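Local atomic coordinates of xylose isomerase domain protein TIM barrel (Planctomyces limnophilus, PDB entry 3TVA), a protein that binds a magnesium ion inside a TIM barrel of the xylose isomerase-like family and probably acts as an isomerase, its substrate not being established. Residues Ile13-Ser18 against Pro36-His41; Glu106-Ala111 against Thr146-His151. All blocks are in the same frame, centred on the assembly; numbering follows the deposited sequence. Where two conformers were deposited one is given.

Contact 1: residues Ile13-Ser18 against Pro36-His41; sequences IGVFTS and PTVQVH
F16 and T17 of strand 13-18 lie beside Q39, V40 and H41 of strand 37-41 as parallel neighbours in the wall of a TIM barrel, the two strands of a beta-alpha-beta unit whose helix is 27-32. Their axes come within 4.5 Å and open by 30°. The ladder is firmest toward the C-terminal ends: T17 N gives a straight bond to Q39 O (2.8 Å), and H41 N returns one to T17 O, while Q39 N reaches V15 O at 3.2 Å and more bent. In the T17 conformer given, one of two, OG1 can also donate to Q39 O, from above the carbonyl plane, a second grip that need not hold in the other copy. On the face of the sheet that carries V15, T17, V38 and V40, T17 CG2 of this conformer meets V38 CG1 at about a right angle, and V15 CG2 rests on the same methyl.

The F16 side chain leaves on the other face, with those of T37, Q39 and H41. From CB, CG swings anti to the backbone N (chi1 -174°) and lays the ring along strand 37-41. CD1 touches Q39 CB at 3.9 Å, CE1 comes near Q39 OE1, CE2 meets H41 CB, and CZ ends close to H41 N. The ring also meets H211 steeply and touches E259, both magnesium ligands, so it borders the metal site. An alanine here would strip the ring from Q39 and H41 and is likely to leave a gap beside the metal ligands H211 and E259. The Q39 amide is turned 64° from the ring and held at both ends, NE2 bonded to N182 OD1 and OE1 to NE2 of the metal ligand H211.

Contact 2: residues Glu106-Ala111 against Thr146-His151; sequences EISDFA and THAANH
S108 and A148 mark where the backbones of segments 106-111 and 146-151 come nearest, with their CA atoms 6.2 Å apart. Segment 106-111 is helical throughout, within helix 97-114, whereas 146-151 starts in helix 132-149 and runs on to H151. H151 N is bonded to A148 O.

Two histidines from the second segment converge on one carboxylate oxygen. H147 NE2 donates to D109 OD1 at 2.9 Å, and H151 NE2 donates to the same atom at 2.8 Å, each bond moderately straight and leaving close to the plane of its imidazole. They reach the oxygen differently: H147 comes from above the carboxylate plane, its ring inclined 42° to it, while H151 arrives on the anti side with its ring nearly perpendicular. Both pairs are histidine-carboxylate hydrogen bonds, and they join helix 97-114 to helix 132-149 and the residues that follow it, in the outer layer of the TIM barrel, away from the magnesium site. Two donors on OD1 would tend to fix the rotation of the carboxylate, and its negative charge could favour protonation of the rings.

S108 lies on the barrel side of this cluster, against I119 of strand 118-121. Its OG, swung anti to the backbone N (chi1 176°), lies at the edge of both rings, 3.3 Å from H151 CD2 and 3.5 Å from H147 CD2, and also approaches A148 CA. The polar partner of this hydroxyl is Q153 OE1, just beyond the second segment. H147 additionally packs on K105, and H151 on S112.

In the fold
Contact 1 belongs to the inner wall of the barrel and is almost wholly buried; contact 2 lies in the surrounding helical layer, partly buried, with its centre about 17 Å from that of the chain. The two share no element, their centres are about 19 Å apart and they do not touch, but strand 66-71 stands between them: Q39 and V40 pack on it from contact 1, I107, F110 and A111 from segment 106-111. Their chemistry follows their places. Backbone bonds in register join the strands, one face of which borders the metal site, whereas across contact 2 every hydrogen bond comes from side chains, through a smaller interface centred on one carboxylate oxygen.

Contact 1: residues Ile13-Ser18 against Pro36-His41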
ATOM      1  N   ILE A  13       9.009  10.388  -7.561  1.00 23.09           N
ATOM      2  CA  ILE A  13       7.868  10.609  -6.683  1.00 28.87           C
ATOM      3  C   ILE A  13       6.567  10.130  -7.340  1.00 34.99           C
ATOM      4  O   ILE A  13       6.436  10.137  -8.565  1.00 39.48           O
ATOM      5  CB  ILE A  13       7.830  12.061  -6.154  1.00 38.73           C
ATOM      6  CG1 ILE A  13       8.854  12.196  -5.021  1.00 39.12           C
ATOM      7  CG2 ILE A  13       6.456  12.430  -5.613  1.00 40.35           C
ATOM      8  CD1 ILE A  13       9.924  13.182  -5.275  1.00 42.74           C
ATOM      9  N   GLY A  14       5.615   9.693  -6.528  1.00 29.85           N
ATOM     10  CA  GLY A  14       4.366   9.208  -7.066  1.00 26.39           C
ATOM     11  C   GLY A  14       3.251   9.597  -6.137  1.00 25.13           C
ATOM     12  O   GLY A  14       3.490  10.121  -5.043  1.00 22.16           O
ATOM     13  N   VAL A  15       2.023   9.421  -6.605  1.00 23.10           N
ATOM     14  CA  VAL A  15       0.869   9.605  -5.746  1.00 19.37           C
ATOM     15  C   VAL A  15      -0.040   8.399  -5.892  1.00 22.05           C
ATOM     16  O   VAL A  15      -0.028   7.705  -6.915  1.00 19.12           O
ATOM     17  CB  VAL A  15       0.086  10.913  -6.049  1.00 23.28           C
ATOM     18  CG1 VAL A  15       1.002  12.141  -5.902  1.00 21.53           C
ATOM     19  CG2 VAL A  15      -0.535  10.855  -7.437  1.00 20.57           C
ATOM     20  N   PHE A  16      -0.808   8.134  -4.846  1.00 22.50           N
ATOM     21  CA  PHE A  16      -1.711   7.006  -4.848  1.00 24.04           C
ATOM     22  C   PHE A  16      -3.015   7.512  -5.462  1.00 24.65           C
ATOM     23  O   PHE A  16      -3.589   8.479  -4.984  1.00 28.58           O
ATOM     24  CB  PHE A  16      -1.893   6.467  -3.420  1.00 20.31           C
ATOM     25  CG  PHE A  16      -2.705   5.217  -3.352  1.00 28.46           C
ATOM     26  CD1 PHE A  16      -2.087   3.977  -3.275  1.00 31.31           C
ATOM     27  CD2 PHE A  16      -4.091   5.274  -3.378  1.00 33.49           C
ATOM     28  CE1 PHE A  16      -2.837   2.809  -3.222  1.00 30.49           C
ATOM     29  CE2 PHE A  16      -4.852   4.106  -3.322  1.00 37.86           C
ATOM     30  CZ  PHE A  16      -4.215   2.874  -3.237  1.00 32.87           C
ATOM     31  N   THR A  17      -3.470   6.857  -6.523  0.64 25.47           N
ATOM     32  CA  THR A  17      -4.623   7.329  -7.278  0.64 28.31           C
ATOM     33  C   THR A  17      -5.746   6.305  -7.314  0.64 30.13           C
ATOM     34  O   THR A  17      -5.557   5.143  -6.946  0.64 26.28           O
ATOM     35  CB  THR A  17      -4.249   7.659  -8.735  0.64 33.33           C
ATOM     36  OG1 THR A  17      -3.765   6.478  -9.389  0.64 30.80           O
ATOM     37  CG2 THR A  17      -3.182   8.743  -8.777  0.64 35.14           C
ATOM     38  N   SER A  18      -6.927   6.769  -7.716  1.00 32.26           N
ATOM     39  CA  SER A  18      -8.092   5.908  -7.910  1.00 36.62           C
ATOM     40  C   SER A  18      -8.689   6.208  -9.274  1.00 34.97           C
ATOM     41  O   SER A  18      -8.720   7.367  -9.675  1.00 40.63           O
ATOM     42  CB  SER A  18      -9.170   6.187  -6.848  1.00 40.01           C
ATOM     43  OG  SER A  18      -8.850   5.595  -5.600  1.00 39.51           O
ATOM     44  N   PRO A  36       5.839  11.463 -12.204  1.00 26.35           N
ATOM     45  CA  PRO A  36       6.119  10.408 -13.188  1.00 27.38           C
ATOM     46  C   PRO A  36       5.441   9.043 -12.934  1.00 26.23           C
ATOM     47  O   PRO A  36       5.325   8.254 -13.871  1.00 23.49           O
ATOM     48  CB  PRO A  36       7.647  10.268 -13.117  1.00 27.81           C
ATOM     49  CG  PRO A  36       7.972  10.609 -11.677  1.00 28.97           C
ATOM     50  CD  PRO A  36       7.002  11.728 -11.331  1.00 28.27           C
ATOM     51  N   THR A  37       5.064   8.745 -11.693  1.00 23.03           N
ATOM     52  CA  THR A  37       4.575   7.406 -11.351  1.00 24.70           C
ATOM     53  C   THR A  37       3.368   7.488 -10.435  1.00 23.79           C
ATOM     54  O   THR A  37       3.189   8.474  -9.725  1.00 20.33           O
ATOM     55  CB  THR A  37       5.629   6.518 -10.603  1.00 25.11           C
ATOM     56  OG1 THR A  37       5.866   7.053  -9.295  1.00 30.18           O
ATOM     57  CG2 THR A  37       6.931   6.433 -11.357  1.00 27.38           C
ATOM     58  N   VAL A  38       2.539   6.448 -10.464  1.00 20.88           N
ATOM     59  CA  VAL A  38       1.434   6.332  -9.525  1.00 16.38           C
ATOM     60  C   VAL A  38       1.269   4.881  -9.084  1.00 17.36           C
ATOM     61  O   VAL A  38       1.678   3.950  -9.779  1.00 21.21           O
ATOM     62  CB  VAL A  38       0.080   6.787 -10.140  1.00 21.00           C
ATOM     63  CG1 VAL A  38       0.082   8.282 -10.475  1.00 22.30           C
ATOM     64  CG2 VAL A  38      -0.278   5.949 -11.371  1.00 18.62           C
ATOM     65  N   GLN A  39       0.652   4.704  -7.925  1.00 16.59           N
ATOM     66  CA  GLN A  39       0.018   3.446  -7.580  1.00 19.20           C
ATOM     67  C   GLN A  39      -1.467   3.690  -7.750  1.00 21.53           C
ATOM     68  O   GLN A  39      -1.939   4.808  -7.592  1.00 23.94           O
ATOM     69  CB  GLN A  39       0.314   3.043  -6.138  1.00 16.89           C
ATOM     70  CG  GLN A  39       1.766   2.681  -5.899  1.00 16.07           C
ATOM     71  CD  GLN A  39       1.971   2.107  -4.518  1.00 21.20           C
ATOM     72  OE1 GLN A  39       1.008   1.749  -3.847  1.00 24.49           O
ATOM     73  NE2 GLN A  39       3.225   2.015  -4.082  1.00 19.81           N
ATOM     74  N   VAL A  40      -2.201   2.654  -8.116  1.00 16.19           N
ATOM     75  CA  VAL A  40      -3.604   2.828  -8.441  1.00 20.26           C
ATOM     76  C   VAL A  40      -4.469   1.854  -7.660  1.00 25.23           C
ATOM     77  O   VAL A  40      -4.204   0.646  -7.648  1.00 23.00           O
ATOM     78  CB  VAL A  40      -3.847   2.567  -9.945  1.00 21.55           C
ATOM     79  CG1 VAL A  40      -5.280   2.880 -10.313  1.00 27.48           C
ATOM     80  CG2 VAL A  40      -2.896   3.410 -10.779  1.00 27.63           C
ATOM     81  N   HIS A  41      -5.518   2.363  -7.028  1.00 20.12           N
ATOM     82  CA  HIS A  41      -6.514   1.470  -6.485  1.00 21.23           C
ATOM     83  C   HIS A  41      -7.273   0.815  -7.653  1.00 23.41           C
ATOM     84  O   HIS A  41      -7.695   1.496  -8.581  1.00 26.39           O
ATOM     85  CB  HIS A  41      -7.471   2.208  -5.556  1.00 23.54           C
ATOM     86  CG  HIS A  41      -8.303   1.292  -4.713  1.00 29.19           C
ATOM     87  ND1 HIS A  41      -9.296   0.493  -5.242  1.00 33.07           N
ATOM     88  CD2 HIS A  41      -8.270   1.025  -3.385  1.00 26.65           C
ATOM     89  CE1 HIS A  41      -9.859  -0.209  -4.270  1.00 32.79           C
ATOM     90  NE2 HIS A  41      -9.251   0.093  -3.134  1.00 33.73           N
TER

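Contact 2: residues Glu106-Ala111 against Thr146-His151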
ATOM      1  N   GLU A 106      -8.804 -11.404 -10.312  1.00 13.27           N
ATOM      2  CA  GLU A 106      -9.244 -10.514 -11.397  1.00 18.02           C
ATOM      3  C   GLU A 106      -8.413  -9.236 -11.434  1.00 16.80           C
ATOM      4  O   GLU A 106      -8.146  -8.695 -12.495  1.00 18.54           O
ATOM      5  CB  GLU A 106     -10.697 -10.094 -11.219  1.00 23.46           C
ATOM      6  CG  GLU A 106     -11.719 -11.178 -11.350  1.00 37.83           C
ATOM      7  CD  GLU A 106     -13.088 -10.677 -10.900  1.00 55.93           C
ATOM      8  OE1 GLU A 106     -13.834 -11.472 -10.273  1.00 62.74           O
ATOM      9  OE2 GLU A 106     -13.392  -9.477 -11.154  1.00 56.08           O
ATOM     10  N   ILE A 107      -8.032  -8.737 -10.261  1.00 15.16           N
ATOM     11  CA  ILE A 107      -7.204  -7.542 -10.199  1.00 13.63           C
ATOM     12  C   ILE A 107      -5.812  -7.845 -10.766  1.00 16.31           C
ATOM     13  O   ILE A 107      -5.236  -7.029 -11.489  1.00 17.84           O
ATOM     14  CB  ILE A 107      -7.173  -6.958  -8.767  1.00 19.76           C
ATOM     15  CG1 ILE A 107      -8.523  -6.278  -8.470  1.00 19.99           C
ATOM     16  CG2 ILE A 107      -6.030  -5.956  -8.597  1.00 16.71           C
ATOM     17  CD1 ILE A 107      -8.808  -6.118  -6.976  1.00 22.03           C
ATOM     18  N   SER A 108      -5.300  -9.037 -10.470  1.00 15.74           N
ATOM     19  CA  SER A 108      -4.063  -9.523 -11.097  1.00 14.98           C
ATOM     20  C   SER A 108      -4.179  -9.596 -12.625  1.00 14.58           C
ATOM     21  O   SER A 108      -3.275  -9.154 -13.334  1.00 15.73           O
ATOM     22  CB  SER A 108      -3.674 -10.892 -10.516  1.00 13.09           C
ATOM     23  OG  SER A 108      -2.538 -11.431 -11.178  1.00 19.65           O
ATOM     24  N   ASP A 109      -5.291 -10.138 -13.133  1.00 14.16           N
ATOM     25  CA  ASP A 109      -5.561 -10.136 -14.576  1.00 16.47           C
ATOM     26  C   ASP A 109      -5.570  -8.704 -15.153  1.00 19.45           C
ATOM     27  O   ASP A 109      -4.953  -8.428 -16.173  1.00 18.53           O
ATOM     28  CB  ASP A 109      -6.908 -10.828 -14.891  1.00 17.21           C
ATOM     29  CG  ASP A 109      -6.919 -12.300 -14.513  1.00 24.44           C
ATOM     30  OD1 ASP A 109      -5.828 -12.885 -14.311  1.00 24.97           O
ATOM     31  OD2 ASP A 109      -8.027 -12.880 -14.407  1.00 25.84           O
ATOM     32  N   PHE A 110      -6.271  -7.797 -14.483  1.00 18.05           N
ATOM     33  CA  PHE A 110      -6.331  -6.397 -14.906  1.00 17.90           C
ATOM     34  C   PHE A 110      -4.943  -5.746 -14.927  1.00 19.15           C
ATOM     35  O   PHE A 110      -4.581  -5.052 -15.896  1.00 19.34           O
ATOM     36  CB  PHE A 110      -7.269  -5.625 -13.971  1.00 21.32           C
ATOM     37  CG  PHE A 110      -7.391  -4.152 -14.289  1.00 23.01           C
ATOM     38  CD1 PHE A 110      -6.597  -3.218 -13.637  1.00 20.15           C
ATOM     39  CD2 PHE A 110      -8.326  -3.704 -15.213  1.00 22.33           C
ATOM     40  CE1 PHE A 110      -6.711  -1.858 -13.911  1.00 17.83           C
ATOM     41  CE2 PHE A 110      -8.449  -2.341 -15.495  1.00 23.79           C
ATOM     42  CZ  PHE A 110      -7.635  -1.420 -14.845  1.00 19.50           C
ATOM     43  N   ALA A 111      -4.166  -5.959 -13.862  1.00 14.34           N
ATOM     44  CA  ALA A 111      -2.804  -5.416 -13.792  1.00 15.19           C
ATOM     45  C   ALA A 111      -1.916  -5.950 -14.936  1.00 20.05           C
ATOM     46  O   ALA A 111      -1.088  -5.228 -15.493  1.00 17.59           O
ATOM     47  CB  ALA A 111      -2.163  -5.743 -12.438  1.00 13.04           C
ATOM     48  N   THR A 146       0.741 -17.832  -6.837  1.00 14.68           N
ATOM     49  CA  THR A 146       0.906 -18.647  -8.050  1.00 13.93           C
ATOM     50  C   THR A 146       0.238 -17.950  -9.237  1.00 16.45           C
ATOM     51  O   THR A 146       0.797 -17.893 -10.339  1.00 18.15           O
ATOM     52  CB  THR A 146       0.295 -20.046  -7.853  1.00 18.36           C
ATOM     53  OG1 THR A 146       1.050 -20.739  -6.857  1.00 20.07           O
ATOM     54  CG2 THR A 146       0.271 -20.890  -9.185  1.00 12.70           C
ATOM     55  N   HIS A 147      -0.955 -17.413  -9.000  1.00 16.26           N
ATOM     56  CA  HIS A 147      -1.714 -16.759 -10.056  1.00 16.45           C
ATOM     57  C   HIS A 147      -0.935 -15.540 -10.541  1.00 16.39           C
ATOM     58  O   HIS A 147      -0.790 -15.307 -11.748  1.00 16.98           O
ATOM     59  CB  HIS A 147      -3.092 -16.338  -9.533  1.00 18.20           C
ATOM     60  CG  HIS A 147      -3.991 -15.773 -10.592  1.00 17.74           C
ATOM     61  ND1 HIS A 147      -4.895 -16.544 -11.289  1.00 22.19           N
ATOM     62  CD2 HIS A 147      -4.109 -14.521 -11.085  1.00 16.44           C
ATOM     63  CE1 HIS A 147      -5.540 -15.791 -12.160  1.00 22.18           C
ATOM     64  NE2 HIS A 147      -5.084 -14.558 -12.056  1.00 20.51           N
ATOM     65  N   ALA A 148      -0.412 -14.769  -9.595  1.00 15.39           N
ATOM     66  CA  ALA A 148       0.404 -13.612  -9.939  1.00 13.71           C
ATOM     67  C   ALA A 148       1.710 -14.003 -10.651  1.00 15.82           C
ATOM     68  O   ALA A 148       2.115 -13.337 -11.614  1.00 16.28           O
ATOM     69  CB  ALA A 148       0.699 -12.769  -8.693  1.00 15.19           C
ATOM     70  N   ALA A 149       2.366 -15.063 -10.182  1.00 13.43           N
ATOM     71  CA  ALA A 149       3.594 -15.542 -10.831  1.00 16.75           C
ATOM     72  C   ALA A 149       3.328 -15.890 -12.292  1.00 17.60           C
ATOM     73  O   ALA A 149       4.157 -15.616 -13.162  1.00 16.75           O
ATOM     74  CB  ALA A 149       4.174 -16.769 -10.102  1.00 14.90           C
ATOM     75  N   ASN A 150       2.177 -16.497 -12.568  1.00 14.65           N
ATOM     76  CA  ASN A 150       1.838 -16.822 -13.954  1.00 17.93           C
ATOM     77  C   ASN A 150       1.653 -15.566 -14.818  1.00 20.35           C
ATOM     78  O   ASN A 150       1.663 -15.641 -16.046  1.00 20.43           O
ATOM     79  CB  ASN A 150       0.631 -17.763 -14.028  1.00 17.09           C
ATOM     80  CG  ASN A 150       0.967 -19.154 -13.509  1.00 22.37           C
ATOM     81  OD1 ASN A 150       2.131 -19.566 -13.529  1.00 20.68           O
ATOM     82  ND2 ASN A 150      -0.033 -19.867 -13.022  1.00 20.91           N
ATOM     83  N   HIS A 151       1.493 -14.411 -14.174  1.00 16.15           N
ATOM     84  CA  HIS A 151       1.494 -13.128 -14.892  1.00 19.20           C
ATOM     85  C   HIS A 151       2.843 -12.391 -14.839  1.00 23.53           C
ATOM     86  O   HIS A 151       2.942 -11.271 -15.324  1.00 20.51           O
ATOM     87  CB  HIS A 151       0.368 -12.201 -14.394  1.00 18.12           C
ATOM     88  CG  HIS A 151      -1.004 -12.599 -14.856  1.00 22.90           C
ATOM     89  ND1 HIS A 151      -1.283 -12.932 -16.166  1.00 28.09           N
ATOM     90  CD2 HIS A 151      -2.182 -12.682 -14.190  1.00 25.63           C
ATOM     91  CE1 HIS A 151      -2.567 -13.226 -16.282  1.00 26.46           C
ATOM     92  NE2 HIS A 151      -3.134 -13.087 -15.096  1.00 28.34           N
TER